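Local coordinates for NOL1/NOP2/sun family protein (Enterococcus faecium, PDB 3M4X) that probably methylates cytosine in ribosomal RNA, using S-adenosylmethionine as methyl donor, at residues 225-230 with 301-306; 99-104 with 178-183; 107-112 with 131-136. All coordinates share one frame; numbering follows the deposited sequence.

Contact 1 of 3, residues 225-230 with 301-306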
loop_
_atom_site.group_PDB
_atom_site.type_symbol
_atom_site.label_atom_id
_atom_site.label_comp_id
_atom_site.label_asym_id
_atom_site.label_seq_id
_atom_site.Cartn_x
_atom_site.Cartn_y
_atom_site.Cartn_z
ATOM N N LYS A 225 -13.592 2.838 15.276
ATOM C CA LYS A 225 -14.554 2.143 16.118
ATOM C C LYS A 225 -14.078 2.287 17.548
ATOM O O LYS A 225 -12.948 2.682 17.787
ATOM C CB LYS A 225 -14.631 0.653 15.772
ATOM C CG LYS A 225 -15.200 0.312 14.406
ATOM C CD LYS A 225 -14.962 -1.165 14.082
ATOM C CE LYS A 225 -15.474 -2.089 15.203
ATOM N NZ LYS A 225 -15.099 -3.517 14.943
ATOM N N ASN A 226 -14.935 1.956 18.502
ATOM C CA ASN A 226 -14.483 1.819 19.873
ATOM C C ASN A 226 -13.403 0.747 19.924
ATOM O O ASN A 226 -13.613 -0.375 19.427
ATOM C CB ASN A 226 -15.647 1.412 20.787
ATOM C CG ASN A 226 -15.233 1.306 22.250
ATOM O OD1 ASN A 226 -15.068 0.211 22.776
ATOM N ND2 ASN A 226 -15.057 2.449 22.910
ATOM N N LYS A 227 -12.267 1.096 20.532
ATOM C CA LYS A 227 -11.090 0.222 20.656
ATOM C C LYS A 227 -10.371 0.021 19.315
ATOM O O LYS A 227 -9.497 -0.835 19.183
ATOM C CB LYS A 227 -11.432 -1.117 21.333
ATOM C CG LYS A 227 -11.638 -0.998 22.856
ATOM C CD LYS A 227 -12.137 -2.297 23.495
ATOM C CE LYS A 227 -13.451 -2.061 24.285
ATOM N NZ LYS A 227 -13.885 -3.193 25.180
ATOM N N GLY A 228 -10.744 0.825 18.327
ATOM C CA GLY A 228 -10.041 0.848 17.063
ATOM C C GLY A 228 -8.639 1.380 17.288
ATOM O O GLY A 228 -8.358 2.061 18.281
ATOM N N GLN A 229 -7.746 1.077 16.358
ATOM C CA GLN A 229 -6.362 1.475 16.525
ATOM C C GLN A 229 -5.943 2.473 15.482
ATOM O O GLN A 229 -6.349 2.404 14.320
ATOM C CB GLN A 229 -5.441 0.254 16.546
ATOM C CG GLN A 229 -5.816 -0.714 17.657
ATOM C CD GLN A 229 -4.607 -1.359 18.293
ATOM O OE1 GLN A 229 -3.993 -2.262 17.720
ATOM N NE2 GLN A 229 -4.249 -0.891 19.483
ATOM N N LEU A 230 -5.141 3.422 15.936
ATOM C CA LEU A 230 -4.607 4.474 15.099
ATOM C C LEU A 230 -3.102 4.356 15.066
ATOM O O LEU A 230 -2.441 4.341 16.110
ATOM C CB LEU A 230 -4.964 5.829 15.689
ATOM C CG LEU A 230 -4.223 7.009 15.081
ATOM C CD1 LEU A 230 -4.666 7.199 13.650
ATOM C CD2 LEU A 230 -4.520 8.229 15.895
ATOM N N THR A 301 -4.674 3.349 20.869
ATOM C CA THR A 301 -6.006 2.797 20.916
ATOM C C THR A 301 -7.012 3.896 21.257
ATOM O O THR A 301 -6.803 4.689 22.177
ATOM C CB THR A 301 -6.111 1.692 21.968
ATOM O OG1 THR A 301 -5.251 0.603 21.625
ATOM C CG2 THR A 301 -7.529 1.180 22.051
ATOM N N PHE A 302 -8.105 3.945 20.506
ATOM C CA PHE A 302 -9.178 4.898 20.766
ATOM C C PHE A 302 -10.260 4.251 21.637
ATOM O O PHE A 302 -10.715 3.150 21.340
ATOM C CB PHE A 302 -9.768 5.357 19.429
ATOM C CG PHE A 302 -11.005 6.186 19.548
ATOM C CD1 PHE A 302 -10.943 7.490 20.016
ATOM C CD2 PHE A 302 -12.240 5.662 19.174
ATOM C CE1 PHE A 302 -12.084 8.267 20.104
ATOM C CE2 PHE A 302 -13.379 6.424 19.276
ATOM C CZ PHE A 302 -13.301 7.734 19.740
ATOM N N HIS A 303 -10.671 4.932 22.709
ATOM C CA HIS A 303 -11.637 4.359 23.647
ATOM C C HIS A 303 -12.981 5.070 23.671
ATOM O O HIS A 303 -13.867 4.733 24.465
ATOM C CB HIS A 303 -11.035 4.297 25.051
ATOM C CG HIS A 303 -9.779 3.486 25.113
ATOM N ND1 HIS A 303 -9.784 2.125 25.327
ATOM C CD2 HIS A 303 -8.482 3.836 24.942
ATOM C CE1 HIS A 303 -8.542 1.672 25.305
ATOM N NE2 HIS A 303 -7.734 2.692 25.072
ATOM N N GLY A 304 -13.140 6.054 22.799
ATOM C CA GLY A 304 -14.399 6.766 22.719
ATOM C C GLY A 304 -15.411 5.971 21.918
ATOM O O GLY A 304 -15.186 4.798 21.585
ATOM N N GLN A 305 -16.524 6.611 21.594
ATOM C CA GLN A 305 -17.579 5.961 20.826
ATOM C C GLN A 305 -18.093 6.972 19.818
ATOM O O GLN A 305 -18.895 7.841 20.166
ATOM C CB GLN A 305 -18.710 5.538 21.768
ATOM C CG GLN A 305 -19.217 4.135 21.590
ATOM C CD GLN A 305 -20.127 4.002 20.395
ATOM O OE1 GLN A 305 -19.677 4.058 19.248
ATOM N NE2 GLN A 305 -21.423 3.825 20.655
ATOM N N ASN A 306 -17.634 6.873 18.576
ATOM C CA ASN A 306 -17.998 7.866 17.571
ATOM C C ASN A 306 -19.439 7.792 17.078
ATOM O O ASN A 306 -20.047 6.724 17.057
ATOM C CB ASN A 306 -17.040 7.831 16.393
ATOM C CG ASN A 306 -15.696 8.423 16.731
ATOM O OD1 ASN A 306 -14.658 7.761 16.615
ATOM N ND2 ASN A 306 -15.703 9.673 17.165
#

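Contact 2 of 3, residues 99-104 with 178-183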
loop_
_atom_site.group_PDB
_atom_site.type_symbol
_atom_site.label_atom_id
_atom_site.label_comp_id
_atom_site.label_asym_id
_atom_site.label_seq_id
_atom_site.Cartn_x
_atom_site.Cartn_y
_atom_site.Cartn_z
ATOM N N THR A 99 4.487 -2.421 9.386
ATOM C CA THR A 99 4.734 -3.471 10.363
ATOM C C THR A 99 4.095 -3.125 11.711
ATOM O O THR A 99 3.452 -3.970 12.332
ATOM C CB THR A 99 6.229 -3.748 10.499
ATOM O OG1 THR A 99 6.707 -4.271 9.254
ATOM C CG2 THR A 99 6.497 -4.753 11.611
ATOM N N ALA A 100 4.259 -1.879 12.146
ATOM C CA ALA A 100 3.629 -1.399 13.381
ATOM C C ALA A 100 2.118 -1.588 13.346
ATOM O O ALA A 100 1.504 -1.954 14.345
ATOM C CB ALA A 100 3.948 0.061 13.602
ATOM N N ALA A 101 1.537 -1.347 12.178
ATOM C CA ALA A 101 0.092 -1.379 12.008
ATOM C C ALA A 101 -0.497 -2.752 12.268
ATOM O O ALA A 101 -1.600 -2.855 12.798
ATOM C CB ALA A 101 -0.299 -0.879 10.614
ATOM N N ALA A 102 0.236 -3.799 11.896
ATOM C CA ALA A 102 -0.230 -5.182 12.055
ATOM C C ALA A 102 -1.745 -5.352 11.859
ATOM O O ALA A 102 -2.472 -5.760 12.771
ATOM C CB ALA A 102 0.196 -5.741 13.398
ATOM N N ALA A 103 -2.209 -5.042 10.655
ATOM C CA ALA A 103 -3.590 -5.288 10.277
ATOM C C ALA A 103 -3.890 -6.785 10.382
ATOM O O ALA A 103 -3.016 -7.623 10.185
ATOM C CB ALA A 103 -3.821 -4.810 8.864
ATOM N N LYS A 104 -5.136 -7.121 10.679
ATOM C CA LYS A 104 -5.529 -8.514 10.795
ATOM C C LYS A 104 -6.552 -8.862 9.724
ATOM O O LYS A 104 -7.383 -8.031 9.361
ATOM C CB LYS A 104 -6.113 -8.787 12.181
ATOM C CG LYS A 104 -5.133 -8.564 13.337
ATOM C CD LYS A 104 -5.869 -8.505 14.677
ATOM C CE LYS A 104 -6.772 -9.722 14.887
ATOM N NZ LYS A 104 -7.667 -9.577 16.087
ATOM N N ARG A 178 -9.019 0.053 12.251
ATOM C CA ARG A 178 -7.613 0.376 12.184
ATOM C C ARG A 178 -7.399 1.448 11.151
ATOM O O ARG A 178 -7.927 1.362 10.039
ATOM C CB ARG A 178 -6.853 -0.885 11.793
ATOM C CG ARG A 178 -5.342 -0.863 11.941
ATOM C CD ARG A 178 -4.875 -2.329 12.142
ATOM N NE ARG A 178 -4.191 -2.444 13.412
ATOM C CZ ARG A 178 -4.647 -3.091 14.469
ATOM N NH1 ARG A 178 -5.796 -3.731 14.432
ATOM N NH2 ARG A 178 -3.926 -3.098 15.570
ATOM N N ILE A 179 -6.653 2.480 11.531
ATOM C CA ILE A 179 -6.359 3.558 10.603
ATOM C C ILE A 179 -4.884 3.927 10.624
ATOM O O ILE A 179 -4.293 4.127 11.682
ATOM C CB ILE A 179 -7.215 4.817 10.892
ATOM C CG1 ILE A 179 -8.712 4.487 10.845
ATOM C CG2 ILE A 179 -6.866 5.941 9.910
ATOM C CD1 ILE A 179 -9.619 5.702 11.127
ATOM N N VAL A 180 -4.300 4.023 9.441
ATOM C CA VAL A 180 -2.919 4.406 9.304
ATOM C C VAL A 180 -2.859 5.788 8.684
ATOM O O VAL A 180 -3.377 6.025 7.585
ATOM C CB VAL A 180 -2.152 3.421 8.416
ATOM C CG1 VAL A 180 -0.744 3.919 8.163
ATOM C CG2 VAL A 180 -2.149 2.042 9.050
ATOM N N VAL A 181 -2.218 6.694 9.408
ATOM C CA VAL A 181 -2.013 8.059 8.971
ATOM C C VAL A 181 -0.513 8.320 8.822
ATOM O O VAL A 181 0.184 8.609 9.797
ATOM C CB VAL A 181 -2.580 9.050 10.001
ATOM C CG1 VAL A 181 -2.421 10.493 9.503
ATOM C CG2 VAL A 181 -4.038 8.734 10.290
ATOM N N ASP A 182 -0.022 8.187 7.599
ATOM C CA ASP A 182 1.349 8.549 7.276
ATOM C C ASP A 182 1.270 10.000 6.815
ATOM O O ASP A 182 1.067 10.288 5.648
ATOM C CB ASP A 182 1.863 7.609 6.186
ATOM C CG ASP A 182 3.227 7.997 5.648
ATOM O OD1 ASP A 182 4.120 8.409 6.425
ATOM O OD2 ASP A 182 3.397 7.867 4.420
ATOM N N ALA A 183 1.392 10.916 7.767
ATOM C CA ALA A 183 1.022 12.309 7.557
ATOM C C ALA A 183 1.999 13.091 6.710
ATOM O O ALA A 183 3.211 12.918 6.834
ATOM C CB ALA A 183 0.838 13.004 8.894
#

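Contact 3 of 3, residues 107-112 with 131-136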
loop_
_atom_site.group_PDB
_atom_site.type_symbol
_atom_site.label_atom_id
_atom_site.label_comp_id
_atom_site.label_asym_id
_atom_site.label_seq_id
_atom_site.Cartn_x
_atom_site.Cartn_y
_atom_site.Cartn_z
ATOM N N GLU A 107 -10.367 -7.300 9.296
ATOM C CA GLU A 107 -10.555 -5.962 9.840
ATOM C C GLU A 107 -11.038 -5.002 8.768
ATOM O O GLU A 107 -10.823 -5.218 7.575
ATOM C CB GLU A 107 -9.242 -5.430 10.443
ATOM C CG GLU A 107 -8.878 -6.030 11.783
ATOM C CD GLU A 107 -7.690 -5.317 12.426
ATOM O OE1 GLU A 107 -6.770 -4.910 11.695
ATOM O OE2 GLU A 107 -7.691 -5.154 13.659
ATOM N N LYS A 108 -11.671 -3.924 9.199
ATOM C CA LYS A 108 -11.869 -2.773 8.327
ATOM C C LYS A 108 -10.711 -1.800 8.558
ATOM O O LYS A 108 -10.501 -1.315 9.673
ATOM C CB LYS A 108 -13.235 -2.127 8.575
ATOM C CG LYS A 108 -14.403 -3.076 8.265
ATOM C CD LYS A 108 -15.739 -2.525 8.769
ATOM C CE LYS A 108 -15.880 -2.674 10.272
ATOM N NZ LYS A 108 -17.098 -1.951 10.767
ATOM N N VAL A 109 -9.950 -1.535 7.497
ATOM C CA VAL A 109 -8.686 -0.820 7.634
ATOM C C VAL A 109 -8.634 0.382 6.704
ATOM O O VAL A 109 -9.017 0.295 5.555
ATOM C CB VAL A 109 -7.464 -1.759 7.348
ATOM C CG1 VAL A 109 -6.146 -1.006 7.505
ATOM C CG2 VAL A 109 -7.499 -2.986 8.240
ATOM N N LEU A 110 -8.157 1.512 7.212
ATOM C CA LEU A 110 -8.040 2.712 6.392
ATOM C C LEU A 110 -6.579 3.141 6.297
ATOM O O LEU A 110 -5.894 3.223 7.303
ATOM C CB LEU A 110 -8.900 3.850 6.976
ATOM C CG LEU A 110 -8.806 5.227 6.298
ATOM C CD1 LEU A 110 -9.350 5.159 4.875
ATOM C CD2 LEU A 110 -9.562 6.282 7.096
ATOM N N ASP A 111 -6.111 3.359 5.074
ATOM C CA ASP A 111 -4.834 4.014 4.810
ATOM C C ASP A 111 -5.179 5.408 4.300
ATOM O O ASP A 111 -5.561 5.580 3.138
ATOM C CB ASP A 111 -4.046 3.250 3.743
ATOM C CG ASP A 111 -2.579 3.672 3.679
ATOM O OD1 ASP A 111 -1.803 3.042 2.921
ATOM O OD2 ASP A 111 -2.191 4.633 4.382
ATOM N N LEU A 112 -5.061 6.400 5.169
ATOM C CA LEU A 112 -5.640 7.717 4.898
ATOM C C LEU A 112 -4.841 8.591 3.916
ATOM O O LEU A 112 -5.415 9.290 3.088
ATOM C CB LEU A 112 -5.898 8.449 6.216
ATOM C CG LEU A 112 -6.665 9.769 6.189
ATOM C CD1 LEU A 112 -8.060 9.605 5.596
ATOM C CD2 LEU A 112 -6.758 10.310 7.589
ATOM N N GLY A 131 -11.519 -9.057 4.931
ATOM C CA GLY A 131 -11.863 -7.759 5.458
ATOM C C GLY A 131 -11.947 -6.727 4.359
ATOM O O GLY A 131 -12.152 -7.061 3.202
ATOM N N LEU A 132 -11.789 -5.464 4.729
ATOM C CA LEU A 132 -11.928 -4.365 3.787
ATOM C C LEU A 132 -10.822 -3.345 3.985
ATOM O O LEU A 132 -10.644 -2.812 5.074
ATOM C CB LEU A 132 -13.277 -3.678 3.966
ATOM C CG LEU A 132 -13.475 -2.372 3.195
ATOM C CD1 LEU A 132 -13.475 -2.594 1.685
ATOM C CD2 LEU A 132 -14.747 -1.664 3.625
ATOM N N LEU A 133 -10.092 -3.060 2.917
ATOM C CA LEU A 133 -9.011 -2.091 2.976
ATOM C C LEU A 133 -9.461 -0.892 2.180
ATOM O O LEU A 133 -9.595 -0.982 0.961
ATOM C CB LEU A 133 -7.744 -2.669 2.321
ATOM C CG LEU A 133 -6.331 -2.125 2.612
ATOM C CD1 LEU A 133 -5.479 -2.081 1.346
ATOM C CD2 LEU A 133 -6.304 -0.787 3.304
ATOM N N VAL A 134 -9.705 0.234 2.833
ATOM C CA VAL A 134 -9.883 1.439 2.036
ATOM C C VAL A 134 -8.627 2.309 2.034
ATOM O O VAL A 134 -8.010 2.574 3.068
ATOM C CB VAL A 134 -11.261 2.176 2.231
ATOM C CG1 VAL A 134 -12.138 1.494 3.271
ATOM C CG2 VAL A 134 -11.092 3.657 2.463
ATOM N N THR A 135 -8.217 2.672 0.828
ATOM C CA THR A 135 -6.942 3.319 0.612
ATOM C C THR A 135 -7.238 4.623 -0.073
ATOM O O THR A 135 -7.714 4.650 -1.201
ATOM C CB THR A 135 -6.048 2.496 -0.318
ATOM O OG1 THR A 135 -6.161 1.110 0.006
ATOM C CG2 THR A 135 -4.635 2.908 -0.147
ATOM N N ASN A 136 -6.970 5.710 0.627
ATOM C CA ASN A 136 -7.307 7.019 0.127
ATOM C C ASN A 136 -6.065 7.829 -0.249
ATOM O O ASN A 136 -5.066 7.818 0.463
ATOM C CB ASN A 136 -8.122 7.765 1.181
ATOM C CG ASN A 136 -8.407 9.201 0.778
ATOM O OD1 ASN A 136 -9.286 9.466 -0.044
ATOM N ND2 ASN A 136 -7.654 10.135 1.346
#

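Contact 1 of 3, residues 225-230 with 301-306
N226 reaches across to the backbone of 301-306 and gives ND2 to the carbonyl O of G304 at 2.7 Å, an almost straight bond (171° at the hydrogen) that arrives from above the carbonyl plane. This is where strand 228-234 begins, after the type II turn K225 to G228, antiparallel to the end of strand 295-302, within the methyltransferase sheet, where 295-302 also pairs with 255-258. K227 N, in the turn, binds F302 O at 2.7 Å in a more bent bond, and F302 N answers with a straight one to G228 O at 2.9 Å. Further along, Q229 NE2 bonds T301 OG1 at 2.8 Å, with the hydroxyl close to the amide plane. That hydroxyl also bonds to E258, so it is gripped from two strands. K225 makes its salt bridge elsewhere, with D177 on the strand beyond.

CG is anti to the N of N226 (chi1 -178°), which places ND2 at G304 O. Outside the polar bonds, the T301 CG2 methyl rests on K227 CA, and the F302 ring packs inward against L224, I221 and V255. One face of this ring lies under G304 N of its own segment, while its edge meets the turn: K225 O sits near the ring plane, 3.4 Å from F302 CD2.

Contact 2 of 3, residues 99-104 with 178-183
R178 and A101 make the one hydrogen bond found between the two segments, and a weak one. NE of R178 lies 2.7 Å from the carbonyl O of A101, but the angle at the hydrogen is only 122°. The guanidinium group does not meet that oxygen squarely; it lies obliquely to it, and the carbonyl O of A102 sits over the middle of one face, 3.7 Å above the plane. The carbonyl of A101, at the helix end, and that of A102, just after it, both lie close to the guanidinium. R178 gets there with CG anti to its backbone N (chi1 -168°) and a bend at chi3, which carries the planar head up beneath the helix terminus. The strongest polar partner of the arginine is elsewhere: NH1 forms a salt bridge with E107, whose carboxylate also accepts a hydrogen bond from K104 N.

The apolar part is small and close. A101 CB touches V180 CG2 at 3.8 Å, the valine standing two residues along the strand from R178 on the same side of the sheet. R178 CD comes 3.7 Å from A103 CA, so the aliphatic part of the arginine lies against the backbone just after the helix. L123 of helix 118-127 packs on both A101 and A103, and I231 of the neighbouring strand touches A101 and R178, which buries the contact in the core.

The backbone turns out of helical geometry at A102, where phi becomes positive. A cationic group near the A101 carbonyl at the C-terminal end of the helix would probably be favourable to the helix dipole, and the E107 carboxylate would balance the same charge inside a largely buried setting.

Contact 3 of 3, residues 107-112 with 131-136
L132 and E107 begin the pairing of two parallel strands, 108-111 and 132-136, whose axes approach to 4.8 Å at an angle of 14°. The backbone bonds pass back and forth: L132 N to E107 O, V109 N to L132 O, V134 N to V109 O at 2.8 Å, D111 N to V134 O, and N136 N to D111 O. On the other flank of 108-111, L110 bonds to R178 and V180, while L133 turns to N157 and I159. K108 N bonds D177 OD2, and its NZ bonds F175 O and makes a cation-pi contact with the F175 ring.

At the far end the N136 side chain continues the pattern. Its CG is anti to the backbone N (chi1 175°), which brings ND2 to L112 O at 3.0 Å, close to both group planes; the same nitrogen also bonds H163 O. D111 OD1 bonds the S120 hydroxyl, and T135 CG2 lies 3.9 Å from D111 CB on the side facing helix 118-127. V109 and L133 share that side, CG1 to CD2 at 4.2 Å. L110 and V134 meet on the other side, against F176.

At G131 the backbone angles and the closeness of E107 O leave no room for a side chain. Strand 108-111, helix 118-127 and strand 132-136 form the beta-alpha-beta crossover characteristic of Rossmann-like methyltransferases.

Overall arrangement
All three contacts belong to one mixed sheet, the core of the Rossmann-like methyltransferase domain. Across it, strands run 132-136, 108-111, 176-182, 228-234 and 295-302, the last antiparallel to its neighbour. Contact 3 pairs the first two strands; contact 2 sets helix 95-101 over the third; contact 1 pairs the last two. The centres of contacts 2 and 3 are about 9 Å apart, and that of contact 1 lies about 14 and 15 Å from them. Neighbouring strands join them: V180 N probably bonds L110 O, and I179 N probably bonds Q229 O. Along the chain, contact 3 is nested inside the loop closed by contact 2, and contact 1 follows both, so the sheet gathers distant sequence.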